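Side-chain contacts in ribulose-1,5-bisphosphate carboxylase/oxygenase large subunit (Rhodopseudomonas palustris, PDB 3QFW), which belongs to the Rubisco-like proteins, relatives of the ribulose-bisphosphate carboxylase large chain, and probably works as a magnesium-dependent enzyme built on a TIM barrel: residues E22-A27 against S92-I97; E55-A58 against R64-V67; I69-A74 against N85-N90; A256-A261 against P266-R271. All coordinates share one frame; numbering follows the deposited sequence.

Contact 1: residues E22-A27 against S92-I97; sequences EQRALA and SIQPDI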
loop_
_atom_site.group_PDB
_atom_site.type_symbol
_atom_site.label_atom_id
_atom_site.label_comp_id
_atom_site.label_asym_id
_atom_site.label_seq_id
_atom_site.Cartn_x
_atom_site.Cartn_y
_atom_site.Cartn_z
ATOM N N GLU B 22 6.080 -26.492 11.445
ATOM C CA GLU B 22 7.007 -26.065 12.492
ATOM C C GLU B 22 8.163 -25.256 11.907
ATOM O O GLU B 22 8.477 -24.173 12.399
ATOM C CB GLU B 22 7.527 -27.261 13.292
ATOM C CG GLU B 22 6.502 -27.875 14.228
ATOM C CD GLU B 22 6.052 -26.916 15.321
ATOM O OE1 GLU B 22 6.682 -25.848 15.482
ATOM O OE2 GLU B 22 5.066 -27.230 16.021
ATOM N N GLN B 23 8.788 -25.787 10.857
ATOM C CA GLN B 23 9.869 -25.097 10.149
ATOM C C GLN B 23 9.394 -23.778 9.538
ATOM O O GLN B 23 10.041 -22.739 9.677
ATOM C CB GLN B 23 10.438 -26.001 9.044
ATOM C CG GLN B 23 11.377 -25.299 8.066
ATOM C CD GLN B 23 11.832 -26.205 6.925
ATOM O OE1 GLN B 23 11.013 -26.817 6.233
ATOM N NE2 GLN B 23 13.146 -26.291 6.724
ATOM N N ARG B 24 8.262 -23.833 8.848
ATOM C CA ARG B 24 7.675 -22.637 8.259
ATOM C C ARG B 24 7.437 -21.559 9.315
ATOM O O ARG B 24 7.685 -20.382 9.077
ATOM C CB ARG B 24 6.362 -22.975 7.561
ATOM C CG ARG B 24 5.724 -21.784 6.875
ATOM C CD ARG B 24 6.629 -21.250 5.764
ATOM N NE ARG B 24 6.023 -20.102 5.097
ATOM C CZ ARG B 24 6.107 -18.847 5.535
ATOM N NH1 ARG B 24 6.775 -18.570 6.647
ATOM N NH2 ARG B 24 5.521 -17.869 4.859
ATOM N N ALA B 25 6.972 -21.963 10.490
ATOM C CA ALA B 25 6.701 -20.987 11.537
ATOM C C ALA B 25 7.976 -20.286 11.994
ATOM O O ALA B 25 7.982 -19.074 12.198
ATOM C CB ALA B 25 5.970 -21.628 12.711
ATOM N N LEU B 26 9.064 -21.041 12.138
ATOM C CA LEU B 26 10.325 -20.455 12.560
ATOM C C LEU B 26 10.832 -19.481 11.505
ATOM O O LEU B 26 11.283 -18.377 11.819
ATOM C CB LEU B 26 11.378 -21.545 12.785
ATOM C CG LEU B 26 12.559 -21.130 13.660
ATOM C CD1 LEU B 26 12.114 -20.969 15.100
ATOM C CD2 LEU B 26 13.686 -22.147 13.560
ATOM N N ALA B 27 10.759 -19.903 10.248
ATOM C CA ALA B 27 11.193 -19.069 9.137
ATOM C C ALA B 27 10.414 -17.752 9.107
ATOM O O ALA B 27 10.971 -16.689 8.795
ATOM C CB ALA B 27 11.042 -19.824 7.816
ATOM N N SER B 92 4.364 -10.414 3.088
ATOM C CA SER B 92 3.279 -10.115 2.170
ATOM C C SER B 92 3.603 -10.665 0.785
ATOM O O SER B 92 2.703 -10.922 -0.008
ATOM C CB SER B 92 2.994 -8.616 2.103
ATOM O OG SER B 92 3.979 -7.929 1.365
ATOM N N ILE B 93 4.891 -10.877 0.514
ATOM C CA ILE B 93 5.314 -11.378 -0.790
ATOM C C ILE B 93 5.101 -12.889 -0.915
ATOM O O ILE B 93 5.075 -13.433 -2.019
ATOM C CB ILE B 93 6.790 -11.046 -1.070
ATOM C CG1 ILE B 93 7.054 -9.553 -0.846
ATOM C CG2 ILE B 93 7.174 -11.463 -2.484
ATOM C CD1 ILE B 93 6.510 -8.671 -1.930
ATOM N N GLN B 94 4.947 -13.568 0.216
ATOM C CA GLN B 94 4.751 -15.014 0.208
ATOM C C GLN B 94 3.295 -15.319 -0.109
ATOM O O GLN B 94 2.418 -14.536 0.231
ATOM C CB GLN B 94 5.134 -15.614 1.562
ATOM C CG GLN B 94 6.595 -15.402 1.954
ATOM C CD GLN B 94 7.512 -16.426 1.332
ATOM O OE1 GLN B 94 7.184 -17.031 0.307
ATOM N NE2 GLN B 94 8.675 -16.629 1.946
ATOM N N PRO B 95 3.034 -16.460 -0.762
ATOM C CA PRO B 95 1.678 -16.843 -1.172
ATOM C C PRO B 95 0.940 -17.715 -0.152
ATOM O O PRO B 95 -0.251 -17.956 -0.313
ATOM C CB PRO B 95 1.939 -17.662 -2.441
ATOM C CG PRO B 95 3.234 -18.332 -2.154
ATOM C CD PRO B 95 4.058 -17.329 -1.375
ATOM N N ASP B 96 1.641 -18.177 0.879
ATOM C CA ASP B 96 1.073 -19.149 1.807
ATOM C C ASP B 96 0.729 -18.551 3.175
ATOM O O ASP B 96 0.493 -19.281 4.136
ATOM C CB ASP B 96 2.030 -20.336 1.971
ATOM C CG ASP B 96 3.375 -19.926 2.559
ATOM O OD1 ASP B 96 3.640 -18.708 2.646
ATOM O OD2 ASP B 96 4.169 -20.823 2.932
ATOM N N ILE B 97 0.686 -17.227 3.262
ATOM C CA ILE B 97 0.529 -16.579 4.556
ATOM C C ILE B 97 -0.411 -15.382 4.504
ATOM O O ILE B 97 -0.454 -14.646 3.516
ATOM C CB ILE B 97 1.894 -16.141 5.134
ATOM C CG1 ILE B 97 1.723 -15.517 6.524
ATOM C CG2 ILE B 97 2.596 -15.180 4.183
ATOM C CD1 ILE B 97 3.033 -15.186 7.214
#
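Arg24 and Asp96 mark the closest backbone approach, yet their CA atoms are 9.9 Å apart: helix 22-27 stands well back from 92-97, which leaves a short 3-10 turn and runs as loop up to Ile97. The length of Arg24 closes most of this gap, and the short Asp96 carboxylate meets it. Arg24 sends its CG anti to the backbone N, bends at chi2, about the CB-CG bond (63°), and presents the guanidinium side-on. NE reaches Asp96 OD2 at 2.9 Å and NH2 reaches Asp96 OD1 at 3.0 Å. Both bonds are nearly straight (165°) and reach the oxygens from the syn side, somewhat out of the carboxylate plane, the two flat groups being turned 35° apart. Two bonds, one to each oxygen, fix the rotation of both groups. Gln94 CG and Ile97 CB, each 4.0 Å from Arg24 NH2, are aliphatic neighbours lying obliquely to it. With an alanine here, the two-bond grip is gone and the Asp96 carboxylate would probably lose this counter-charge, leaving a gap beside Gln94 and Ile97. Gln94 also packs on Phe290 of the second subunit. The salt bridge ties helix 18-31 to the loop leading into strand 97-98, within the alpha/beta N-terminal domain found in the Rubisco family.

Contact 2: residues E55-A58 against R64-V67; sequences EDVA and RYAV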
loop_
_atom_site.group_PDB
_atom_site.type_symbol
_atom_site.label_atom_id
_atom_site.label_comp_id
_atom_site.label_asym_id
_atom_site.label_seq_id
_atom_site.Cartn_x
_atom_site.Cartn_y
_atom_site.Cartn_z
ATOM N N GLU B 55 5.391 -18.146 19.471
ATOM C CA GLU B 55 4.685 -18.325 20.730
ATOM C C GLU B 55 3.803 -19.561 20.683
ATOM O O GLU B 55 3.656 -20.270 21.683
ATOM C CB GLU B 55 3.827 -17.097 21.047
ATOM C CG GLU B 55 4.624 -15.853 21.394
ATOM C CD GLU B 55 4.992 -15.793 22.860
ATOM O OE1 GLU B 55 6.047 -16.354 23.237
ATOM O OE2 GLU B 55 4.219 -15.186 23.637
ATOM N N ASP B 56 3.208 -19.813 19.523
ATOM C CA ASP B 56 2.248 -20.900 19.400
ATOM C C ASP B 56 1.997 -21.328 17.961
ATOM O O ASP B 56 2.081 -20.523 17.031
ATOM C CB ASP B 56 0.915 -20.501 20.034
ATOM C CG ASP B 56 -0.023 -21.678 20.198
ATOM O OD1 ASP B 56 0.357 -22.643 20.900
ATOM O OD2 ASP B 56 -1.132 -21.647 19.621
ATOM N N VAL B 57 1.676 -22.608 17.798
ATOM C CA VAL B 57 1.219 -23.137 16.525
ATOM C C VAL B 57 -0.021 -23.999 16.749
ATOM O O VAL B 57 0.014 -24.970 17.506
ATOM C CB VAL B 57 2.311 -23.977 15.839
ATOM C CG1 VAL B 57 1.851 -24.407 14.461
ATOM C CG2 VAL B 57 3.612 -23.192 15.754
ATOM N N ALA B 58 -1.118 -23.643 16.092
ATOM C CA ALA B 58 -2.360 -24.384 16.244
ATOM C C ALA B 58 -2.941 -24.777 14.897
ATOM O O ALA B 58 -2.738 -24.088 13.894
ATOM C CB ALA B 58 -3.372 -23.570 17.043
ATOM N N ARG B 64 -4.092 -25.920 7.316
ATOM C CA ARG B 64 -4.106 -24.511 7.691
ATOM C C ARG B 64 -3.858 -24.293 9.180
ATOM O O ARG B 64 -4.562 -24.840 10.032
ATOM C CB ARG B 64 -5.415 -23.851 7.259
ATOM C CG ARG B 64 -5.386 -22.335 7.334
ATOM C CD ARG B 64 -6.666 -21.730 6.768
ATOM N NE ARG B 64 -6.688 -20.280 6.929
ATOM C CZ ARG B 64 -7.497 -19.463 6.262
ATOM N NH1 ARG B 64 -8.356 -19.953 5.375
ATOM N NH2 ARG B 64 -7.443 -18.154 6.481
ATOM N N TYR B 65 -2.848 -23.484 9.481
ATOM C CA TYR B 65 -2.428 -23.252 10.853
ATOM C C TYR B 65 -2.526 -21.790 11.241
ATOM O O TYR B 65 -2.403 -20.902 10.401
ATOM C CB TYR B 65 -0.987 -23.723 11.055
ATOM C CG TYR B 65 -0.818 -25.205 10.867
ATOM C CD1 TYR B 65 -0.562 -25.738 9.611
ATOM C CD2 TYR B 65 -0.933 -26.077 11.942
ATOM C CE1 TYR B 65 -0.413 -27.100 9.430
ATOM C CE2 TYR B 65 -0.787 -27.440 11.774
ATOM C CZ TYR B 65 -0.527 -27.948 10.517
ATOM O OH TYR B 65 -0.381 -29.306 10.347
ATOM N N ALA B 66 -2.750 -21.556 12.526
ATOM C CA ALA B 66 -2.609 -20.232 13.094
ATOM C C ALA B 66 -1.296 -20.203 13.857
ATOM O O ALA B 66 -1.004 -21.100 14.651
ATOM C CB ALA B 66 -3.772 -19.912 14.017
ATOM N N VAL B 67 -0.498 -19.178 13.604
ATOM C CA VAL B 67 0.803 -19.069 14.243
ATOM C C VAL B 67 0.936 -17.725 14.933
ATOM O O VAL B 67 0.811 -16.676 14.306
ATOM C CB VAL B 67 1.944 -19.279 13.227
ATOM C CG1 VAL B 67 3.311 -19.069 13.885
ATOM C CG2 VAL B 67 1.837 -20.671 12.606
HETATM O O HOH W 1 -1.493 -19.794 17.448
#
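Val57 and Val67 face each other as a non-hydrogen-bonded pair in an antiparallel beta hairpin, strands 53-59 and 64-71, whose short segments run 165° apart. Their side chains lie next to each other, pointing the same way. Val57 CG1, anti to the backbone N (chi1 -175°), is the branch that meets both neighbours on this face, 4.2 Å from Val67 CG2 and 4.1 Å from Tyr65 CD2. This is the tightly packed side, covered by helix 18-31: beta-branched valines suit extended backbone and offer compact apolar bulk, while the Tyr65 ring, its CG anti to the carbonyl carbon, gives a broad apolar surface toward Ala18 and Ile21. The face bearing Ala58 and Ala66 is looser: small methyls, with exposed Asp56 at its rim. There one water donates to Asp56 OD2 at 2.9 Å and, more weakly, to Ala66 O. Glu55 and Asp56 both stand opposite Arg68, a classic beta bulge that interrupts the regular pairing. Regularity returns at Ala58 and Ala66, a hydrogen-bonded pair: Ala58 N donates to Ala66 O at 2.9 Å, in a bond of 168°, and Ala66 N returns one to Ala58 O. That same Ala58 O meets the edge of the Tyr65 ring, 3.3 Å from Tyr65 CD2.

Contact 3: residues I69-A74 against N85-N90; sequences IGLAAA and NMLFGN
Leu71 is the residue through which the end of strand 64-71 meets helix 80-88, touching Met86 and Leu87. Its CB leaves the strand toward the helix, and CG lies anti to the carbonyl carbon (chi1 -65°), beside the backbone N. Neither carbon comes within 4.2 Å of 85-90; they carry the branched end across a gap of 8.4 Å between Leu71 CA and Met86 CA. At the tip the two methyls part. CD1 does the touching: it rests 3.8 Å from Met86 O, and its other neighbour is a methyl, with Leu71 CD1 at 4.3 Å from Leu87 CD2. The second methyl, Leu71 CD2, stays farther back, 5.1 Å from Met86 O. The Leu71 side chain also packs on Tyr12 of strand 8-15. Leucine suits the place because it is long enough to span the gap and has no polar group to bury. The carbonyl it covers is satisfied elsewhere, since Met86 O accepts a hydrogen bond from Gln32 NE2. Met86 starts toward the strand, but its thioether end leads away, and the residue packs on Gly168 of the second subunit. Asn85 adds a polar tie there, its ND2 donating to His167 O of that subunit. Leu71 thus joins the end of a sheet strand to helix 80-88 within the N-terminal alpha/beta domain, which, as in Rubisco dimers, lies against the barrel domain of the partner subunit.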
loop_
_atom_site.group_PDB
_atom_site.type_symbol
_atom_site.label_atom_id
_atom_site.label_comp_id
_atom_site.label_asym_id
_atom_site.label_seq_id
_atom_site.Cartn_x
_atom_site.Cartn_y
_atom_site.Cartn_z
ATOM N N ILE B 69 3.263 -15.105 16.719
ATOM C CA ILE B 69 4.659 -14.699 16.776
ATOM C C ILE B 69 4.819 -13.500 17.680
ATOM O O ILE B 69 4.103 -12.508 17.544
ATOM C CB ILE B 69 5.195 -14.323 15.384
ATOM C CG1 ILE B 69 5.053 -15.507 14.428
ATOM C CG2 ILE B 69 6.664 -13.876 15.471
ATOM C CD1 ILE B 69 5.878 -16.703 14.835
ATOM N N GLY B 70 5.757 -13.600 18.612
ATOM C CA GLY B 70 6.073 -12.500 19.500
ATOM C C GLY B 70 7.179 -11.685 18.873
ATOM O O GLY B 70 8.296 -12.178 18.693
ATOM N N LEU B 71 6.875 -10.440 18.534
ATOM C CA LEU B 71 7.832 -9.566 17.866
ATOM C C LEU B 71 8.318 -8.483 18.815
ATOM O O LEU B 71 7.515 -7.786 19.423
ATOM C CB LEU B 71 7.208 -8.921 16.623
ATOM C CG LEU B 71 6.818 -9.837 15.453
ATOM C CD1 LEU B 71 6.104 -9.055 14.351
ATOM C CD2 LEU B 71 8.034 -10.554 14.887
ATOM N N ALA B 72 9.636 -8.346 18.948
ATOM C CA ALA B 72 10.197 -7.309 19.809
ATOM C C ALA B 72 9.641 -5.935 19.451
ATOM O O ALA B 72 9.767 -5.488 18.310
ATOM C CB ALA B 72 11.706 -7.303 19.725
ATOM N N ALA B 73 9.015 -5.275 20.424
ATOM C CA ALA B 73 8.491 -3.925 20.218
ATOM C C ALA B 73 9.566 -2.933 19.767
ATOM O O ALA B 73 9.265 -1.945 19.095
ATOM C CB ALA B 73 7.809 -3.414 21.484
ATOM N N ALA B 74 10.810 -3.187 20.158
ATOM C CA ALA B 74 11.910 -2.292 19.812
ATOM C C ALA B 74 12.004 -2.116 18.302
ATOM O O ALA B 74 12.356 -1.044 17.819
ATOM C CB ALA B 74 13.225 -2.819 20.363
ATOM N N ASN B 85 5.342 -2.465 8.211
ATOM C CA ASN B 85 6.595 -3.067 7.733
ATOM C C ASN B 85 7.017 -4.275 8.572
ATOM O O ASN B 85 7.223 -5.365 8.047
ATOM C CB ASN B 85 7.704 -2.005 7.695
ATOM C CG ASN B 85 8.932 -2.448 6.903
ATOM O OD1 ASN B 85 8.854 -3.286 6.001
ATOM N ND2 ASN B 85 10.075 -1.874 7.244
ATOM N N MET B 86 7.108 -4.102 9.888
ATOM C CA MET B 86 7.532 -5.209 10.743
ATOM C C MET B 86 6.464 -6.314 10.849
ATOM O O MET B 86 6.799 -7.494 11.005
ATOM C CB MET B 86 7.951 -4.718 12.143
ATOM C CG MET B 86 9.336 -4.016 12.226
ATOM S SD MET B 86 10.661 -4.526 11.070
ATOM C CE MET B 86 10.506 -3.245 9.863
ATOM N N LEU B 87 5.185 -5.939 10.762
ATOM C CA LEU B 87 4.126 -6.942 10.829
ATOM C C LEU B 87 4.069 -7.824 9.595
ATOM O O LEU B 87 3.880 -9.036 9.710
ATOM C CB LEU B 87 2.746 -6.301 11.052
ATOM C CG LEU B 87 2.538 -5.659 12.413
ATOM C CD1 LEU B 87 1.207 -4.928 12.427
ATOM C CD2 LEU B 87 2.591 -6.725 13.509
ATOM N N PHE B 88 4.224 -7.226 8.414
ATOM C CA PHE B 88 3.951 -7.970 7.186
ATOM C C PHE B 88 4.726 -7.542 5.943
ATOM O O PHE B 88 4.417 -8.007 4.847
ATOM C CB PHE B 88 2.462 -7.881 6.863
ATOM C CG PHE B 88 1.943 -9.050 6.080
ATOM C CD1 PHE B 88 2.336 -10.345 6.397
ATOM C CD2 PHE B 88 1.039 -8.856 5.050
ATOM C CE1 PHE B 88 1.851 -11.428 5.685
ATOM C CE2 PHE B 88 0.542 -9.935 4.332
ATOM C CZ PHE B 88 0.945 -11.222 4.649
ATOM N N GLY B 89 5.713 -6.669 6.103
ATOM C CA GLY B 89 6.472 -6.161 4.959
ATOM C C GLY B 89 6.917 -7.210 3.952
ATOM O O GLY B 89 6.500 -7.202 2.786
ATOM N N ASN B 90 7.787 -8.112 4.397
ATOM C CA ASN B 90 8.305 -9.162 3.536
ATOM C C ASN B 90 7.368 -10.339 3.347
ATOM O O ASN B 90 7.306 -10.910 2.263
ATOM C CB ASN B 90 9.660 -9.667 4.058
ATOM C CG ASN B 90 10.810 -8.775 3.639
ATOM O OD1 ASN B 90 10.674 -7.956 2.728
ATOM N ND2 ASN B 90 11.955 -8.936 4.297
#

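Contact 4: residues A256-A261 against P266-R271; sequences AMAGAA and PLLLGR
Ala258 packs on Leu268 and Leu269 where, in this TIM-barrel domain, the loop after strand 250-253 folds back on helix 265-276. The contact across the segments is apolar. Ala258 CB rests over the notch between two leucine methyls, both on its helix side, 3.8 Å from Leu268 CD2 and 3.9 Å from Leu269 CD2. The leucines reach it differently: Leu268 extends with CG anti to its backbone N (chi1 -175°), whereas Leu269 starts off to one side and has CG anti to the carbonyl carbon, beside the N (chi1 -54°), which brings its end round. A small methyl suits Ala258, which packs on the two leucines and also on Ile93 of the second subunit. Backbone interactions shape each partner. The loop makes a type I turn from Met257 to Ala260, putting Ala258 at a corner and turned toward the helix. Pro266, lacking an N-H, is well placed near the start of the helix, which widens here into a pi-type turn. Glycine is apt in the widened turn, because a CB on Gly270 would clash with Pro266 O. Gly270 N makes a weak bond to that oxygen, and Arg271 N donates to the same Pro266 O at 3.1 Å.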
loop_
_atom_site.group_PDB
_atom_site.type_symbol
_atom_site.label_atom_id
_atom_site.label_comp_id
_atom_site.label_asym_id
_atom_site.label_seq_id
_atom_site.Cartn_x
_atom_site.Cartn_y
_atom_site.Cartn_z
ATOM N N ALA B 256 -9.592 1.111 -0.696
ATOM C CA ALA B 256 -8.873 0.972 -1.963
ATOM C C ALA B 256 -7.443 0.458 -1.733
ATOM O O ALA B 256 -6.723 1.000 -0.908
ATOM C CB ALA B 256 -8.845 2.298 -2.704
ATOM N N MET B 257 -7.069 -0.594 -2.466
ATOM C CA MET B 257 -5.738 -1.238 -2.394
ATOM C C MET B 257 -5.457 -2.029 -1.113
ATOM O O MET B 257 -4.315 -2.408 -0.851
ATOM C CB MET B 257 -4.595 -0.257 -2.706
ATOM C CG MET B 257 -4.331 -0.038 -4.212
ATOM S SD MET B 257 -3.597 -1.455 -5.095
ATOM C CE MET B 257 -2.025 -1.538 -4.259
ATOM N N ALA B 258 -6.496 -2.299 -0.325
ATOM C CA ALA B 258 -6.313 -3.049 0.914
ATOM C C ALA B 258 -6.116 -4.541 0.651
ATOM O O ALA B 258 -5.717 -5.285 1.538
ATOM C CB ALA B 258 -7.494 -2.820 1.864
ATOM N N GLY B 259 -6.404 -4.979 -0.567
ATOM C CA GLY B 259 -6.314 -6.393 -0.885
ATOM C C GLY B 259 -5.007 -6.777 -1.547
ATOM O O GLY B 259 -4.755 -7.953 -1.826
ATOM N N ALA B 260 -4.166 -5.783 -1.800
ATOM C CA ALA B 260 -2.929 -6.006 -2.548
ATOM C C ALA B 260 -1.993 -6.914 -1.759
ATOM O O ALA B 260 -1.254 -7.712 -2.330
ATOM C CB ALA B 260 -2.264 -4.691 -2.848
ATOM N N ALA B 261 -2.028 -6.773 -0.440
ATOM C CA ALA B 261 -1.308 -7.667 0.454
ATOM C C ALA B 261 -2.339 -8.412 1.314
ATOM O O ALA B 261 -3.419 -7.893 1.591
ATOM C CB ALA B 261 -0.344 -6.883 1.319
ATOM N N PRO B 266 -10.828 -7.732 8.712
ATOM C CA PRO B 266 -11.259 -7.171 9.997
ATOM C C PRO B 266 -10.104 -6.489 10.726
ATOM O O PRO B 266 -10.282 -5.421 11.301
ATOM C CB PRO B 266 -11.782 -8.396 10.770
ATOM C CG PRO B 266 -12.200 -9.362 9.695
ATOM C CD PRO B 266 -11.174 -9.157 8.574
ATOM N N LEU B 267 -8.916 -7.087 10.673
ATOM C CA LEU B 267 -7.763 -6.509 11.335
ATOM C C LEU B 267 -7.392 -5.158 10.710
ATOM O O LEU B 267 -7.130 -4.185 11.423
ATOM C CB LEU B 267 -6.576 -7.473 11.230
ATOM C CG LEU B 267 -5.211 -6.844 11.502
ATOM C CD1 LEU B 267 -5.104 -6.387 12.951
ATOM C CD2 LEU B 267 -4.078 -7.818 11.162
ATOM N N LEU B 268 -7.367 -5.110 9.379
ATOM C CA LEU B 268 -6.905 -3.922 8.665
ATOM C C LEU B 268 -7.926 -2.781 8.636
ATOM O O LEU B 268 -7.654 -1.684 9.121
ATOM C CB LEU B 268 -6.478 -4.284 7.237
ATOM C CG LEU B 268 -5.873 -3.135 6.427
ATOM C CD1 LEU B 268 -4.682 -2.548 7.158
ATOM C CD2 LEU B 268 -5.470 -3.621 5.026
ATOM N N LEU B 269 -9.092 -3.044 8.058
ATOM C CA LEU B 269 -10.129 -2.025 7.897
ATOM C C LEU B 269 -10.811 -1.688 9.217
ATOM O O LEU B 269 -11.282 -0.564 9.426
ATOM C CB LEU B 269 -11.193 -2.520 6.924
ATOM C CG LEU B 269 -10.714 -2.991 5.552
ATOM C CD1 LEU B 269 -11.931 -3.205 4.675
ATOM C CD2 LEU B 269 -9.774 -1.982 4.921
ATOM N N GLY B 270 -10.888 -2.679 10.095
ATOM C CA GLY B 270 -11.490 -2.492 11.396
ATOM C C GLY B 270 -10.506 -1.950 12.410
ATOM O O GLY B 270 -10.547 -0.774 12.759
ATOM N N ARG B 271 -9.611 -2.812 12.882
ATOM C CA ARG B 271 -8.769 -2.467 14.018
ATOM C C ARG B 271 -7.708 -1.436 13.661
ATOM O O ARG B 271 -7.627 -0.376 14.281
ATOM C CB ARG B 271 -8.122 -3.729 14.610
ATOM C CG ARG B 271 -7.041 -3.454 15.653
ATOM C CD ARG B 271 -6.715 -4.695 16.468
ATOM N NE ARG B 271 -7.757 -4.937 17.470
ATOM C CZ ARG B 271 -7.723 -5.912 18.370
ATOM N NH1 ARG B 271 -6.698 -6.755 18.399
ATOM N NH2 ARG B 271 -8.710 -6.040 19.254
#

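Contacts 1, 2 and 3 share the N-terminal domain, while contact 4 belongs to the barrel. Contacts 1 and 2 are the closest pair, centres 11 Å apart, joined where Ala25 CB of the helix meets Val67 CG1 of the hairpin at 3.9 Å. Contacts 2 and 3 use successive parts of strand 64-71. Contact 1 reaches contact 4 through Ser92 CB and Ala261 CB at 3.8 Å. Contacts 3 and 4, centres 17 Å apart, do not touch within one chain, but across the dimer Asn85 packs on Ala256 of the second subunit. Contacts 1, 3 and 4 thus lie at the dimer interface, where Rubisco itself forms its active sites; a similar place here is likely but not established.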